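Local coordinates for immunoreactive 84kD antigen PG93 (Porphyromonas gingivalis, PDB 5M11), which is an essential surface component of the type IX secretion system of this oral bacterium and binds calcium and zinc ions, at residues 632-646 with 651-665. Numbering follows the deposited sequence.
Sequences LSNNILSLALNDDNG and GTADGLMTFQTGTGS. With CA (calcium ion), chain L.
A classic beta bulge is the odd feature here: Leu637 and Ser638 both face Gly651 across the antiparallel pairing of strands 636-642 and 647-652. Gly651 O takes the N-H of Leu637 at 2.9 Å and more weakly that of Ser638, while Gly651 N returns a bond to Ser638 O. Ser638 OG lies 3.7 Å from Gly651 CA; its hydroxyl is hydrogen-bonded to Phe316 O.

Next to the bulge, Ile636 and Thr652 form a non-hydrogen-bonded pair, and Ala653 N reaches Asn635 O at 2.8 Å. A type I turn from Thr652 to Gly655 then reverses the chain. With chi1 at 67°, Thr652 OG1 sits between its own N and carbonyl carbon and points back into the turn, onto an in-plane lone pair of Gly655 O (2.7 Å), which also accepts from Thr652 N. Beside the turn, Leu632 CD1 lies against Met657 CG, and Leu632 N makes a weak hydrogen bond to Met657 SD. Ser633 packs its CB beside Asp654 OD2, the oxygen that binds the calcium at 2.4 Å, and its OG closes an ST turn with Asn635 N.

At the far end, Gln660 folds at chi2 (57°) and spends its amide twice: NE2 gives to Asn645 O at 2.8 Å, with that oxygen in the amide plane, and OE1 receives Gly662 N. Gly646 O takes Thr661 N.

These strands belong to a four-stranded antiparallel sheet, consistent with a propeller blade, to which the N-terminal strand 13-16 adds the edge strand opposite 636-642. Side-chain donors thus satisfy backbone carbonyls at both ends, Thr652 OG1 at Gly655 O and Gln660 NE2 at Asn645 O, and the turn so held probably helps to position Asp654 for the calcium.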
ATOM      1  N   LEU A 632       2.278   5.453   4.970  1.00 60.19           N
ATOM      2  CA  LEU A 632       0.950   4.826   4.833  1.00 60.90           C
ATOM      3  C   LEU A 632       0.691   3.706   5.866  1.00 68.85           C
ATOM      4  O   LEU A 632      -0.416   3.634   6.412  1.00 71.39           O
ATOM      5  CB  LEU A 632       0.745   4.290   3.402  1.00 58.12           C
ATOM      6  CG  LEU A 632       0.449   5.332   2.317  1.00 60.19           C
ATOM      7  CD1 LEU A 632       0.524   4.714   0.932  1.00 57.49           C
ATOM      8  CD2 LEU A 632      -0.926   5.970   2.516  1.00 64.78           C
ATOM      9  N   SER A 633       1.699   2.850   6.129  1.00 64.79           N
ATOM     10  CA  SER A 633       1.570   1.744   7.067  1.00 66.74           C
ATOM     11  C   SER A 633       2.888   1.465   7.772  1.00 72.57           C
ATOM     12  O   SER A 633       3.952   1.603   7.158  1.00 69.99           O
ATOM     13  CB  SER A 633       1.101   0.491   6.334  1.00 69.66           C
ATOM     14  OG  SER A 633       1.109  -0.658   7.164  1.00 79.69           O
ATOM     15  N   ASN A 634       2.819   1.040   9.058  1.00 72.52           N
ATOM     16  CA  ASN A 634       4.004   0.647   9.839  1.00 72.21           C
ATOM     17  C   ASN A 634       4.506  -0.745   9.398  1.00 73.85           C
ATOM     18  O   ASN A 634       5.619  -1.124   9.761  1.00 72.80           O
ATOM     19  CB  ASN A 634       3.718   0.655  11.354  1.00 76.84           C
ATOM     20  CG  ASN A 634       3.501   2.022  11.967  1.00 90.21           C
ATOM     21  OD1 ASN A 634       4.102   3.022  11.560  1.00 82.90           O
ATOM     22  ND2 ASN A 634       2.670   2.078  13.006  1.00 75.14           N
ATOM     23  N   ASN A 635       3.679  -1.505   8.634  1.00 69.77           N
ATOM     24  CA  ASN A 635       4.041  -2.817   8.109  1.00 68.88           C
ATOM     25  C   ASN A 635       4.515  -2.639   6.652  1.00 71.89           C
ATOM     26  O   ASN A 635       3.703  -2.447   5.735  1.00 71.31           O
ATOM     27  CB  ASN A 635       2.883  -3.828   8.248  1.00 70.54           C
ATOM     28  CG  ASN A 635       3.164  -5.245   7.756  1.00 86.87           C
ATOM     29  OD1 ASN A 635       4.284  -5.617   7.344  1.00 82.15           O
ATOM     30  ND2 ASN A 635       2.131  -6.076   7.782  1.00 74.12           N
ATOM     31  N   ILE A 636       5.861  -2.649   6.478  1.00 67.29           N
ATOM     32  CA  ILE A 636       6.568  -2.491   5.207  1.00 64.81           C
ATOM     33  C   ILE A 636       7.024  -3.866   4.744  1.00 67.95           C
ATOM     34  O   ILE A 636       7.692  -4.573   5.490  1.00 68.80           O
ATOM     35  CB  ILE A 636       7.758  -1.489   5.315  1.00 66.79           C
ATOM     36  CG1 ILE A 636       7.341  -0.184   6.034  1.00 67.88           C
ATOM     37  CG2 ILE A 636       8.389  -1.205   3.915  1.00 65.45           C
ATOM     38  CD1 ILE A 636       8.483   0.641   6.538  1.00 68.89           C
ATOM     39  N   LEU A 637       6.674  -4.226   3.510  1.00 62.65           N
ATOM     40  CA  LEU A 637       6.948  -5.530   2.908  1.00 61.42           C
ATOM     41  C   LEU A 637       8.232  -5.555   2.086  1.00 62.66           C
ATOM     42  O   LEU A 637       8.895  -6.599   2.029  1.00 60.61           O
ATOM     43  CB  LEU A 637       5.753  -5.930   2.016  1.00 61.84           C
ATOM     44  CG  LEU A 637       4.644  -6.735   2.706  1.00 68.95           C
ATOM     45  CD1 LEU A 637       3.813  -5.878   3.650  1.00 70.68           C
ATOM     46  CD2 LEU A 637       3.754  -7.401   1.689  1.00 73.05           C
ATOM     47  N   SER A 638       8.559  -4.410   1.425  1.00 57.94           N
ATOM     48  CA  SER A 638       9.725  -4.258   0.559  1.00 55.05           C
ATOM     49  C   SER A 638      10.277  -2.815   0.510  1.00 57.75           C
ATOM     50  O   SER A 638       9.603  -1.859   0.897  1.00 59.32           O
ATOM     51  CB  SER A 638       9.380  -4.712  -0.855  1.00 57.40           C
ATOM     52  OG  SER A 638       8.234  -4.045  -1.356  1.00 67.05           O
ATOM     53  N   LEU A 639      11.524  -2.697   0.019  1.00 51.82           N
ATOM     54  CA  LEU A 639      12.307  -1.484  -0.230  1.00 50.24           C
ATOM     55  C   LEU A 639      13.056  -1.589  -1.606  1.00 56.30           C
ATOM     56  O   LEU A 639      13.273  -2.699  -2.123  1.00 56.98           O
ATOM     57  CB  LEU A 639      13.327  -1.234   0.909  1.00 49.50           C
ATOM     58  CG  LEU A 639      12.821  -0.803   2.294  1.00 52.89           C
ATOM     59  CD1 LEU A 639      13.972  -0.603   3.243  1.00 51.78           C
ATOM     60  CD2 LEU A 639      11.949   0.465   2.240  1.00 53.32           C
ATOM     61  N   ALA A 640      13.416  -0.427  -2.199  1.00 51.26           N
ATOM     62  CA  ALA A 640      14.167  -0.271  -3.459  1.00 49.47           C
ATOM     63  C   ALA A 640      14.608   1.142  -3.522  1.00 53.83           C
ATOM     64  O   ALA A 640      13.843   2.021  -3.144  1.00 56.00           O
ATOM     65  CB  ALA A 640      13.315  -0.621  -4.672  1.00 49.84           C
ATOM     66  N   LEU A 641      15.829   1.389  -3.956  1.00 48.73           N
ATOM     67  CA  LEU A 641      16.372   2.735  -3.963  1.00 48.03           C
ATOM     68  C   LEU A 641      16.921   3.132  -5.331  1.00 49.74           C
ATOM     69  O   LEU A 641      17.713   2.396  -5.929  1.00 48.30           O
ATOM     70  CB  LEU A 641      17.477   2.782  -2.892  1.00 48.46           C
ATOM     71  CG  LEU A 641      18.300   4.042  -2.715  1.00 53.20           C
ATOM     72  CD1 LEU A 641      17.499   5.111  -2.024  1.00 54.34           C
ATOM     73  CD2 LEU A 641      19.521   3.740  -1.920  1.00 53.91           C
ATOM     74  N   ASN A 642      16.515   4.321  -5.797  1.00 46.25           N
ATOM     75  CA  ASN A 642      16.977   4.923  -7.039  1.00 46.63           C
ATOM     76  C   ASN A 642      18.196   5.760  -6.674  1.00 54.06           C
ATOM     77  O   ASN A 642      18.070   6.937  -6.323  1.00 56.15           O
ATOM     78  CB  ASN A 642      15.846   5.744  -7.673  1.00 46.15           C
ATOM     79  CG  ASN A 642      16.149   6.394  -9.011  1.00 61.65           C
ATOM     80  OD1 ASN A 642      17.290   6.475  -9.486  1.00 49.78           O
ATOM     81  ND2 ASN A 642      15.109   6.920  -9.630  1.00 56.25           N
ATOM     82  N   ASP A 643      19.381   5.133  -6.713  1.00 51.45           N
ATOM     83  CA  ASP A 643      20.658   5.741  -6.310  1.00 53.05           C
ATOM     84  C   ASP A 643      20.991   7.030  -7.081  1.00 57.42           C
ATOM     85  O   ASP A 643      21.751   7.849  -6.566  1.00 59.10           O
ATOM     86  CB  ASP A 643      21.817   4.741  -6.439  1.00 55.43           C
ATOM     87  CG  ASP A 643      21.578   3.423  -5.712  1.00 76.67           C
ATOM     88  OD1 ASP A 643      21.996   3.308  -4.530  1.00 78.91           O
ATOM     89  OD2 ASP A 643      20.971   2.502  -6.325  1.00 86.36           O
ATOM     90  N   ASP A 644      20.376   7.238  -8.258  1.00 52.63           N
ATOM     91  CA  ASP A 644      20.618   8.389  -9.114  1.00 53.94           C
ATOM     92  C   ASP A 644      19.870   9.660  -8.696  1.00 60.59           C
ATOM     93  O   ASP A 644      20.420  10.756  -8.875  1.00 62.22           O
ATOM     94  CB  ASP A 644      20.256   8.053 -10.552  1.00 55.31           C
ATOM     95  CG  ASP A 644      20.728   9.109 -11.514  1.00 71.43           C
ATOM     96  OD1 ASP A 644      21.965   9.206 -11.727  1.00 74.75           O
ATOM     97  OD2 ASP A 644      19.874   9.903 -11.986  1.00 78.80           O
ATOM     98  N   ASN A 645      18.610   9.543  -8.223  1.00 56.33           N
ATOM     99  CA  ASN A 645      17.862  10.742  -7.828  1.00 57.20           C
ATOM    100  C   ASN A 645      17.476  10.698  -6.341  1.00 61.34           C
ATOM    101  O   ASN A 645      16.725  11.557  -5.866  1.00 62.57           O
ATOM    102  CB  ASN A 645      16.635  10.954  -8.719  1.00 56.26           C
ATOM    103  CG  ASN A 645      15.478   9.996  -8.528  1.00 60.12           C
ATOM    104  OD1 ASN A 645      15.498   9.067  -7.692  1.00 44.66           O
ATOM    105  ND2 ASN A 645      14.431  10.224  -9.311  1.00 46.62           N
ATOM    106  N   GLY A 646      17.983   9.689  -5.639  1.00 55.77           N
ATOM    107  CA  GLY A 646      17.789   9.520  -4.209  1.00 55.20           C
ATOM    108  C   GLY A 646      16.405   9.104  -3.781  1.00 59.28           C
ATOM    109  O   GLY A 646      16.113   9.155  -2.591  1.00 61.47           O
ATOM    110  N   GLY A 651       7.473  -0.158  -0.238  1.00 47.74           N
ATOM    111  CA  GLY A 651       6.320  -1.009  -0.469  1.00 49.47           C
ATOM    112  C   GLY A 651       5.622  -1.318   0.835  1.00 59.38           C
ATOM    113  O   GLY A 651       5.990  -2.287   1.500  1.00 60.88           O
ATOM    114  N   THR A 652       4.661  -0.474   1.264  1.00 59.27           N
ATOM    115  CA  THR A 652       3.946  -0.744   2.526  1.00 62.00           C
ATOM    116  C   THR A 652       2.802  -1.716   2.253  1.00 68.38           C
ATOM    117  O   THR A 652       2.421  -1.918   1.096  1.00 67.10           O
ATOM    118  CB  THR A 652       3.439   0.534   3.260  1.00 67.55           C
ATOM    119  OG1 THR A 652       2.415   1.207   2.513  1.00 57.67           O
ATOM    120  CG2 THR A 652       4.558   1.488   3.642  1.00 66.35           C
ATOM    121  N   ALA A 653       2.235  -2.291   3.320  1.00 67.99           N
ATOM    122  CA  ALA A 653       1.105  -3.217   3.214  1.00 70.32           C
ATOM    123  C   ALA A 653      -0.130  -2.521   2.588  1.00 73.50           C
ATOM    124  O   ALA A 653      -1.010  -3.191   2.039  1.00 73.64           O
ATOM    125  CB  ALA A 653       0.766  -3.777   4.593  1.00 73.81           C
ATOM    126  N   ASP A 654      -0.148  -1.171   2.642  1.00 69.27           N
ATOM    127  CA  ASP A 654      -1.201  -0.312   2.106  1.00 69.82           C
ATOM    128  C   ASP A 654      -0.749   0.453   0.832  1.00 69.06           C
ATOM    129  O   ASP A 654      -1.326   1.482   0.506  1.00 69.56           O
ATOM    130  CB  ASP A 654      -1.685   0.671   3.192  1.00 74.05           C
ATOM    131  CG  ASP A 654      -2.618   0.032   4.201  1.00 93.68           C
ATOM    132  OD1 ASP A 654      -3.839  -0.024   3.927  1.00 97.46           O
ATOM    133  OD2 ASP A 654      -2.126  -0.434   5.255  1.00102.39           O
ATOM    134  N   GLY A 655       0.256  -0.054   0.118  1.00 61.70           N
ATOM    135  CA  GLY A 655       0.707   0.568  -1.125  1.00 58.63           C
ATOM    136  C   GLY A 655       2.082   1.209  -1.185  1.00 56.55           C
ATOM    137  O   GLY A 655       2.789   1.314  -0.182  1.00 53.83           O
ATOM    138  N   LEU A 656       2.435   1.684  -2.384  1.00 52.75           N
ATOM    139  CA  LEU A 656       3.713   2.298  -2.694  1.00 52.16           C
ATOM    140  C   LEU A 656       3.807   3.776  -2.313  1.00 61.05           C
ATOM    141  O   LEU A 656       2.897   4.583  -2.529  1.00 62.11           O
ATOM    142  CB  LEU A 656       4.044   2.136  -4.187  1.00 51.05           C
ATOM    143  CG  LEU A 656       5.523   2.255  -4.573  1.00 52.42           C
ATOM    144  CD1 LEU A 656       6.337   1.136  -3.964  1.00 52.67           C
ATOM    145  CD2 LEU A 656       5.683   2.285  -6.074  1.00 50.98           C
ATOM    146  N   MET A 657       4.991   4.111  -1.801  1.00 59.54           N
ATOM    147  CA  MET A 657       5.423   5.427  -1.346  1.00 59.31           C
ATOM    148  C   MET A 657       6.847   5.693  -1.807  1.00 61.47           C
ATOM    149  O   MET A 657       7.577   4.745  -2.117  1.00 58.73           O
ATOM    150  CB  MET A 657       5.381   5.487   0.180  1.00 62.05           C
ATOM    151  CG  MET A 657       4.034   5.615   0.736  1.00 66.73           C
ATOM    152  SD  MET A 657       4.176   6.226   2.418  1.00 71.92           S
ATOM    153  CE  MET A 657       3.956   7.960   2.123  1.00 69.32           C
ATOM    154  N   THR A 658       7.243   6.985  -1.837  1.00 58.63           N
ATOM    155  CA  THR A 658       8.605   7.415  -2.172  1.00 57.11           C
ATOM    156  C   THR A 658       9.040   8.523  -1.250  1.00 58.23           C
ATOM    157  O   THR A 658       8.312   9.508  -1.078  1.00 59.08           O
ATOM    158  CB  THR A 658       8.796   7.861  -3.636  1.00 63.54           C
ATOM    159  OG1 THR A 658       8.052   9.052  -3.901  1.00 68.46           O
ATOM    160  CG2 THR A 658       8.496   6.791  -4.619  1.00 56.32           C
ATOM    161  N   PHE A 659      10.256   8.378  -0.711  1.00 51.12           N
ATOM    162  CA  PHE A 659      10.892   9.340   0.172  1.00 50.92           C
ATOM    163  C   PHE A 659      12.190   9.817  -0.471  1.00 55.10           C
ATOM    164  O   PHE A 659      12.993   8.992  -0.922  1.00 51.44           O
ATOM    165  CB  PHE A 659      11.134   8.700   1.550  1.00 52.38           C
ATOM    166  CG  PHE A 659      11.950   9.533   2.501  1.00 55.06           C
ATOM    167  CD1 PHE A 659      11.362  10.560   3.230  1.00 59.04           C
ATOM    168  CD2 PHE A 659      13.308   9.294   2.667  1.00 57.06           C
ATOM    169  CE1 PHE A 659      12.116  11.335   4.101  1.00 60.58           C
ATOM    170  CE2 PHE A 659      14.066  10.082   3.528  1.00 61.29           C
ATOM    171  CZ  PHE A 659      13.462  11.102   4.235  1.00 60.68           C
ATOM    172  N   GLN A 660      12.384  11.157  -0.544  1.00 56.03           N
ATOM    173  CA  GLN A 660      13.608  11.735  -1.123  1.00 56.64           C
ATOM    174  C   GLN A 660      14.675  11.674  -0.069  1.00 61.95           C
ATOM    175  O   GLN A 660      14.590  12.392   0.936  1.00 64.94           O
ATOM    176  CB  GLN A 660      13.385  13.167  -1.651  1.00 59.76           C
ATOM    177  CG  GLN A 660      14.664  13.885  -2.126  1.00 68.97           C
ATOM    178  CD  GLN A 660      15.442  13.169  -3.209  1.00 73.31           C
ATOM    179  OE1 GLN A 660      16.522  12.607  -2.962  1.00 69.06           O
ATOM    180  NE2 GLN A 660      14.949  13.238  -4.442  1.00 55.49           N
ATOM    181  N   THR A 661      15.640  10.764  -0.276  1.00 56.63           N
ATOM    182  CA  THR A 661      16.739  10.427   0.628  1.00 56.87           C
ATOM    183  C   THR A 661      17.833  11.522   0.649  1.00 64.51           C
ATOM    184  O   THR A 661      18.504  11.705   1.682  1.00 65.18           O
ATOM    185  CB  THR A 661      17.297   9.057   0.208  1.00 61.58           C
ATOM    186  OG1 THR A 661      16.208   8.145   0.174  1.00 56.69           O
ATOM    187  CG2 THR A 661      18.314   8.498   1.181  1.00 67.08           C
ATOM    188  N   GLY A 662      18.004  12.225  -0.477  1.00 82.08           N
ATOM    189  CA  GLY A 662      19.035  13.248  -0.623  1.00 80.55           C
ATOM    190  C   GLY A 662      20.385  12.596  -0.852  1.00 87.27           C
ATOM    191  O   GLY A 662      21.429  13.194  -0.602  1.00 85.84           O
ATOM    192  N   THR A 663      20.345  11.352  -1.370  1.00 87.14           N
ATOM    193  CA  THR A 663      21.431  10.426  -1.656  1.00 89.40           C
ATOM    194  C   THR A 663      21.609  10.367  -3.190  1.00101.49           C
ATOM    195  O   THR A 663      22.436   9.611  -3.703  1.00106.50           O
ATOM    196  CB  THR A 663      21.046   9.127  -0.920  1.00 86.59           C
ATOM    197  OG1 THR A 663      21.600   9.212   0.390  1.00 75.37           O
ATOM    198  CG2 THR A 663      21.423   7.802  -1.631  1.00 89.72           C
ATOM    199  N   GLY A 664      20.884  11.231  -3.891  1.00 99.72           N
ATOM    200  CA  GLY A 664      20.933  11.336  -5.341  1.00105.00           C
ATOM    201  C   GLY A 664      22.258  11.772  -5.936  1.00114.50           C
ATOM    202  O   GLY A 664      23.011  12.552  -5.340  1.00110.81           O
ATOM    203  N   SER A 665      22.534  11.255  -7.141  1.00119.76           N
ATOM    204  CA  SER A 665      23.701  11.577  -7.952  1.00124.07           C
ATOM    205  C   SER A 665      23.287  12.646  -8.985  1.00132.68           C
ATOM    206  O   SER A 665      23.487  12.497 -10.196  1.00137.98           O
ATOM    207  CB  SER A 665      24.263  10.315  -8.595  1.00132.49           C
ATOM    208  OG  SER A 665      24.661   9.405  -7.582  1.00137.60           O
TER
HETATM  209 CA    CA L 811      -3.566   0.083   7.105  1.00 98.95          CA